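Local atomic coordinates of ATP-dependent RNA helicase HrpB (Escherichia coli, PDB entry 6EUD), a protein that hydrolyses ATP to ADP and phosphate as a DEAH/RHA-type RNA helicase and binds single-stranded RNA. Residues L730-R733 / M734-F738; T745-Q748 / G749-L753. All coordinates share one frame; numbering follows the deposited sequence.

Contact 1 of 2, residues L730-R733 / M734-F738; sequences LAVR and MQEMF
At the end of strand 729-733 the chain turns straight into a short 3-10 segment, and Arg733, the last strand residue, meets Gln735 and Glu736 just beyond it. The backbone makes the first link. Glu736 N donates to Arg733 O at 2.9 Å. Met737 N reaches Met734 O in the same i to i+3 pattern. The Arg733 chain bends at chi3 (-61°), which folds the guanidinium back over the turn. There NH2 forms a long salt bridge of 3.5 Å with Glu736 OE1, which lies in the guanidinium plane at its edge. The carboxylate is turned 75° from that plane. One water joins the pair a second time: it accepts from Arg733 N and Arg733 NE and donates to Glu736 OE1 at 2.6 Å. Glu736 OE2 is held elsewhere, by the hydroxyls of Thr714 and Ser716, so both carboxylate oxygens have partners. Gln735 NE2 sits over one guanidinium face, 3.1 Å from Arg733 NH1. Both are donors, so this is contact without a bond. With an alanine in place of Arg733 the guanidinium is gone, and Glu736 OE1 would probably be left without its charged partner and the Gln735 amide without the flat group beside it. On the apolar side Val732 CG1 packs against Met737 CG at 3.9 Å, the two side chains crossing at about a right angle. Val732 CG2 meets Glu736 CB at 4.0 Å. Met737 also touches Leu771 of helix 771-776. The whole is a 3-10 turn that ends strand 729-733 of a mixed sheet in the C-terminal part of HrpB, with Val732 and Met737 both packed on Leu757 of the parallel strand 751-758.

Contact 2 of 2, residues T745-Q748 / G749-L753; sequences TIAQ and GRVPL
This is a local contact across a tight beta hairpin, where Thr745 and Ile746 pair with Val751 and Pro752 at the start of strand 751-758. Ile746 and Val751 form the antiparallel hydrogen-bonded pair. Ile746 N donates to Val751 O at 3.0 Å, and Val751 N returns a bond to Ile746 O at 3.3 Å. Thr745 and Pro752 are the non-hydrogen-bonded pair, with Thr745 CG2 3.6 Å from Pro752 CA. A type I' turn from Ala747 to Arg750 joins the strands, closed by Arg750 N to Ala747 O at 3.1 Å. Arg750 and Val751 both face Ile746, which makes a classic beta bulge; a weak bond from Arg750 N to Ile746 O belongs to it. Gln748 and Gly749 fill the two central turn positions. Both have the positive phi that marks a type I' turn, which suits a glycine at the second. A water links Gly749 N to Thr745 O. On the face of Ile746 and Val751, the Ile746 chain runs extended beyond CG1 (chi2 -176°), which carries CD1 to Leu753 CD2 at 3.9 Å. Ala747 CB touches Val751 CG2 at 4.1 Å, and Trp646 of helix 631-646 packs on Ile746, Ala747 and Val751. At the turn Gln748 and Arg750 run side by side. Gln748 OE1 stands over one guanidinium face, 3.6 Å from Arg750 NH2, while NH2 forms its salt bridge with Glu649 and Gln748 NE2 bonds to Tyr650 OH.

How the contacts relate
Contact 1 closes before contact 2 opens, and only a short loop separates them in the chain. Their centres are about 17 Å apart and their nearest atoms about 4 Å, without touching. Both belong to one mixed beta-sheet in the C-terminal region characteristic of HrpB-type helicases. Strand 729-733, which ends in contact 1, runs parallel to strand 751-758, which starts in contact 2. Leu730 and Val732 are tied to that strand by backbone hydrogen bonds. Strand 717-721 reaches both contacts: Ile718 touches Leu730 and Glu736, and Ile720 touches Leu730, Ile746 and Leu753. Neither contact lies near the predicted ATP-binding site or the DEFH box.

Contact 1 of 2, residues L730-R733 / M734-F738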
ATOM      1  N   LEU A 730     -10.444 -44.507 -12.066  1.00 33.97           N
ATOM      2  CA  LEU A 730     -11.535 -45.352 -12.501  1.00 33.71           C
ATOM      3  C   LEU A 730     -11.251 -46.806 -12.142  1.00 35.30           C
ATOM      4  O   LEU A 730     -10.380 -47.440 -12.748  1.00 38.92           O
ATOM      5  CB  LEU A 730     -11.736 -45.207 -14.006  1.00 35.86           C
ATOM      6  CG  LEU A 730     -12.960 -45.905 -14.575  1.00 35.93           C
ATOM      7  CD1 LEU A 730     -14.125 -44.932 -14.687  1.00 35.48           C
ATOM      8  CD2 LEU A 730     -12.603 -46.496 -15.899  1.00 32.39           C
ATOM      9  N   ALA A 731     -11.980 -47.329 -11.158  1.00 33.91           N
ATOM     10  CA  ALA A 731     -11.815 -48.712 -10.730  1.00 35.83           C
ATOM     11  C   ALA A 731     -12.694 -49.606 -11.577  1.00 39.79           C
ATOM     12  O   ALA A 731     -13.920 -49.519 -11.513  1.00 44.27           O
ATOM     13  CB  ALA A 731     -12.146 -48.857  -9.269  1.00 32.80           C
ATOM     14  N   VAL A 732     -12.071 -50.456 -12.387  1.00 33.69           N
ATOM     15  CA  VAL A 732     -12.816 -51.245 -13.371  1.00 34.04           C
ATOM     16  C   VAL A 732     -12.188 -52.616 -13.576  1.00 40.08           C
ATOM     17  O   VAL A 732     -10.966 -52.742 -13.614  1.00 43.89           O
ATOM     18  CB  VAL A 732     -12.891 -50.515 -14.748  1.00 41.74           C
ATOM     19  CG1 VAL A 732     -11.493 -50.233 -15.286  1.00 42.26           C
ATOM     20  CG2 VAL A 732     -13.681 -51.323 -15.753  1.00 41.67           C
ATOM     21  N   ARG A 733     -13.013 -53.647 -13.709  1.00 40.01           N
ATOM     22  CA  ARG A 733     -12.482 -54.968 -14.033  1.00 43.53           C
ATOM     23  C   ARG A 733     -11.793 -54.917 -15.396  1.00 41.85           C
ATOM     24  O   ARG A 733     -12.342 -54.410 -16.371  1.00 40.71           O
ATOM     25  CB  ARG A 733     -13.586 -56.021 -14.019  1.00 46.00           C
ATOM     26  CG  ARG A 733     -14.224 -56.225 -12.656  1.00 47.52           C
ATOM     27  CD  ARG A 733     -15.411 -57.172 -12.739  1.00 50.50           C
ATOM     28  NE  ARG A 733     -16.445 -56.635 -13.612  1.00 52.77           N
ATOM     29  CZ  ARG A 733     -17.527 -57.301 -13.994  1.00 55.35           C
ATOM     30  NH1 ARG A 733     -17.731 -58.545 -13.574  1.00 57.06           N
ATOM     31  NH2 ARG A 733     -18.409 -56.718 -14.792  1.00 54.22           N
ATOM     32  N   MET A 734     -10.568 -55.420 -15.436  1.00 46.52           N
ATOM     33  CA  MET A 734      -9.755 -55.425 -16.643  1.00 45.68           C
ATOM     34  C   MET A 734     -10.511 -55.996 -17.831  1.00 48.74           C
ATOM     35  O   MET A 734     -10.446 -55.457 -18.929  1.00 50.72           O
ATOM     36  CB  MET A 734      -8.481 -56.227 -16.404  1.00 45.88           C
ATOM     37  CG  MET A 734      -7.533 -56.264 -17.588  1.00 48.00           C
ATOM     38  SD  MET A 734      -6.015 -57.178 -17.233  1.00 59.48           S
ATOM     39  CE  MET A 734      -6.628 -58.842 -16.993  1.00 51.74           C
ATOM     40  N   GLN A 735     -11.251 -57.072 -17.596  1.00 47.57           N
ATOM     41  CA  GLN A 735     -11.988 -57.754 -18.663  1.00 52.34           C
ATOM     42  C   GLN A 735     -12.930 -56.792 -19.421  1.00 49.89           C
ATOM     43  O   GLN A 735     -13.191 -56.976 -20.617  1.00 50.68           O
ATOM     44  CB  GLN A 735     -12.773 -58.947 -18.077  1.00 52.64           C
ATOM     45  CG  GLN A 735     -13.914 -58.539 -17.157  1.00 59.23           C
ATOM     46  CD  GLN A 735     -14.047 -59.403 -15.916  1.00 65.01           C
ATOM     47  OE1 GLN A 735     -13.118 -60.099 -15.525  1.00 71.02           O
ATOM     48  NE2 GLN A 735     -15.206 -59.340 -15.278  1.00 64.81           N
ATOM     49  N   GLU A 736     -13.411 -55.758 -18.730  1.00 42.64           N
ATOM     50  CA  GLU A 736     -14.361 -54.824 -19.317  1.00 43.08           C
ATOM     51  C   GLU A 736     -13.689 -53.809 -20.243  1.00 44.42           C
ATOM     52  O   GLU A 736     -14.348 -53.146 -21.032  1.00 45.23           O
ATOM     53  CB  GLU A 736     -15.136 -54.090 -18.221  1.00 46.27           C
ATOM     54  CG  GLU A 736     -16.081 -54.979 -17.411  1.00 52.38           C
ATOM     55  CD  GLU A 736     -17.326 -54.234 -16.927  1.00 56.32           C
ATOM     56  OE1 GLU A 736     -17.288 -53.577 -15.855  1.00 57.37           O
ATOM     57  OE2 GLU A 736     -18.351 -54.302 -17.635  1.00 57.37           O
ATOM     58  N   MET A 737     -12.371 -53.679 -20.145  1.00 46.67           N
ATOM     59  CA  MET A 737     -11.648 -52.720 -20.976  1.00 45.48           C
ATOM     60  C   MET A 737     -11.166 -53.326 -22.300  1.00 45.70           C
ATOM     61  O   MET A 737     -10.459 -52.669 -23.070  1.00 49.79           O
ATOM     62  CB  MET A 737     -10.460 -52.159 -20.204  1.00 37.12           C
ATOM     63  CG  MET A 737     -10.855 -51.356 -18.984  1.00 38.64           C
ATOM     64  SD  MET A 737     -11.967 -50.024 -19.417  1.00 46.70           S
ATOM     65  CE  MET A 737     -10.975 -49.125 -20.644  1.00 43.50           C
ATOM     66  N   PHE A 738     -11.532 -54.574 -22.567  1.00 43.51           N
ATOM     67  CA  PHE A 738     -11.141 -55.203 -23.826  1.00 48.11           C
ATOM     68  C   PHE A 738     -11.750 -54.499 -25.033  1.00 49.07           C
ATOM     69  O   PHE A 738     -12.950 -54.203 -25.060  1.00 52.22           O
ATOM     70  CB  PHE A 738     -11.551 -56.673 -23.843  1.00 51.76           C
ATOM     71  CG  PHE A 738     -10.776 -57.525 -22.897  1.00 50.93           C
ATOM     72  CD1 PHE A 738      -9.566 -57.087 -22.390  1.00 53.04           C
ATOM     73  CD2 PHE A 738     -11.256 -58.760 -22.512  1.00 47.30           C
ATOM     74  CE1 PHE A 738      -8.845 -57.874 -21.511  1.00 54.87           C
ATOM     75  CE2 PHE A 738     -10.542 -59.545 -21.636  1.00 50.34           C
ATOM     76  CZ  PHE A 738      -9.334 -59.104 -21.135  1.00 51.02           C
TER
HETATM   77  O   HOH W   1     -16.014 -53.577 -13.581  1.00 38.97           O

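Contact 2 of 2, residues T745-Q748 / G749-L753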
ATOM      1  N   THR A 745      -9.978 -40.769 -21.501  1.00 32.42           N
ATOM      2  CA  THR A 745      -9.658 -39.418 -21.074  1.00 31.67           C
ATOM      3  C   THR A 745     -10.912 -38.594 -20.900  1.00 37.88           C
ATOM      4  O   THR A 745     -11.922 -38.854 -21.543  1.00 36.54           O
ATOM      5  CB  THR A 745      -8.753 -38.664 -22.071  1.00 44.74           C
ATOM      6  OG1 THR A 745      -9.436 -38.518 -23.322  1.00 45.68           O
ATOM      7  CG2 THR A 745      -7.445 -39.387 -22.273  1.00 34.01           C
ATOM      8  N   ILE A 746     -10.830 -37.588 -20.033  1.00 31.64           N
ATOM      9  CA  ILE A 746     -11.914 -36.643 -19.843  1.00 31.48           C
ATOM     10  C   ILE A 746     -11.379 -35.229 -20.071  1.00 32.97           C
ATOM     11  O   ILE A 746     -10.238 -35.076 -20.508  1.00 30.09           O
ATOM     12  CB  ILE A 746     -12.518 -36.764 -18.438  1.00 31.39           C
ATOM     13  CG1 ILE A 746     -11.451 -36.448 -17.386  1.00 28.21           C
ATOM     14  CG2 ILE A 746     -13.064 -38.152 -18.231  1.00 28.08           C
ATOM     15  CD1 ILE A 746     -11.936 -36.634 -15.977  1.00 30.90           C
ATOM     16  N   ALA A 747     -12.192 -34.213 -19.761  1.00 30.23           N
ATOM     17  CA  ALA A 747     -11.776 -32.809 -19.828  1.00 30.63           C
ATOM     18  C   ALA A 747     -11.273 -32.428 -21.224  1.00 30.08           C
ATOM     19  O   ALA A 747     -10.138 -31.997 -21.381  1.00 34.59           O
ATOM     20  CB  ALA A 747     -10.695 -32.523 -18.758  1.00 30.57           C
ATOM     21  N   GLN A 748     -12.123 -32.600 -22.236  1.00 30.70           N
ATOM     22  CA  GLN A 748     -11.768 -32.320 -23.628  1.00 32.23           C
ATOM     23  C   GLN A 748     -10.488 -33.034 -24.054  1.00 35.37           C
ATOM     24  O   GLN A 748      -9.664 -32.464 -24.775  1.00 35.73           O
ATOM     25  CB  GLN A 748     -11.638 -30.799 -23.850  1.00 32.63           C
ATOM     26  CG  GLN A 748     -12.944 -30.057 -23.545  1.00 38.91           C
ATOM     27  CD  GLN A 748     -12.876 -28.556 -23.762  1.00 43.24           C
ATOM     28  OE1 GLN A 748     -11.922 -28.034 -24.343  1.00 52.35           O
ATOM     29  NE2 GLN A 748     -13.888 -27.847 -23.271  1.00 42.25           N
ATOM     30  N   GLY A 749     -10.311 -34.276 -23.596  1.00 36.34           N
ATOM     31  CA  GLY A 749      -9.142 -35.064 -23.987  1.00 33.84           C
ATOM     32  C   GLY A 749      -7.829 -34.718 -23.293  1.00 33.94           C
ATOM     33  O   GLY A 749      -6.777 -35.224 -23.641  1.00 41.43           O
ATOM     34  N   ARG A 750      -7.894 -33.870 -22.277  1.00 35.75           N
ATOM     35  CA  ARG A 750      -6.693 -33.353 -21.625  1.00 37.05           C
ATOM     36  C   ARG A 750      -6.148 -34.212 -20.477  1.00 35.56           C
ATOM     37  O   ARG A 750      -4.972 -34.109 -20.115  1.00 35.22           O
ATOM     38  CB  ARG A 750      -6.976 -31.945 -21.104  1.00 32.34           C
ATOM     39  CG  ARG A 750      -7.168 -30.909 -22.199  1.00 33.27           C
ATOM     40  CD  ARG A 750      -7.658 -29.566 -21.633  1.00 33.12           C
ATOM     41  NE  ARG A 750      -7.954 -28.639 -22.723  1.00 34.82           N
ATOM     42  CZ  ARG A 750      -8.467 -27.421 -22.573  1.00 37.03           C
ATOM     43  NH1 ARG A 750      -8.738 -26.935 -21.362  1.00 34.85           N
ATOM     44  NH2 ARG A 750      -8.700 -26.680 -23.644  1.00 34.49           N
ATOM     45  N   VAL A 751      -7.003 -35.036 -19.888  1.00 31.54           N
ATOM     46  CA  VAL A 751      -6.640 -35.740 -18.676  1.00 31.06           C
ATOM     47  C   VAL A 751      -6.973 -37.216 -18.766  1.00 31.20           C
ATOM     48  O   VAL A 751      -8.139 -37.601 -18.742  1.00 31.46           O
ATOM     49  CB  VAL A 751      -7.360 -35.139 -17.446  1.00 35.04           C
ATOM     50  CG1 VAL A 751      -6.996 -35.920 -16.172  1.00 29.35           C
ATOM     51  CG2 VAL A 751      -7.023 -33.656 -17.298  1.00 31.22           C
ATOM     52  N   PRO A 752      -5.944 -38.060 -18.835  1.00 34.02           N
ATOM     53  CA  PRO A 752      -6.232 -39.500 -18.870  1.00 33.74           C
ATOM     54  C   PRO A 752      -6.705 -39.989 -17.504  1.00 36.55           C
ATOM     55  O   PRO A 752      -6.229 -39.505 -16.473  1.00 40.62           O
ATOM     56  CB  PRO A 752      -4.889 -40.120 -19.274  1.00 34.11           C
ATOM     57  CG  PRO A 752      -3.848 -39.110 -18.784  1.00 35.47           C
ATOM     58  CD  PRO A 752      -4.501 -37.754 -18.801  1.00 34.46           C
ATOM     59  N   LEU A 753      -7.664 -40.908 -17.501  1.00 34.04           N
ATOM     60  CA  LEU A 753      -8.112 -41.535 -16.261  1.00 33.36           C
ATOM     61  C   LEU A 753      -7.075 -42.520 -15.739  1.00 31.63           C
ATOM     62  O   LEU A 753      -6.501 -43.297 -16.492  1.00 32.73           O
ATOM     63  CB  LEU A 753      -9.455 -42.244 -16.471  1.00 30.23           C
ATOM     64  CG  LEU A 753     -10.599 -41.280 -16.770  1.00 32.54           C
ATOM     65  CD1 LEU A 753     -11.834 -42.055 -17.056  1.00 31.99           C
ATOM     66  CD2 LEU A 753     -10.834 -40.349 -15.587  1.00 29.42           C
TER
HETATM   67  O   HOH W   2     -12.376 -36.311 -23.141  1.00 59.06           O
HETATM   68  O   HOH W   3      -9.184 -29.334 -25.594  1.00 47.54           O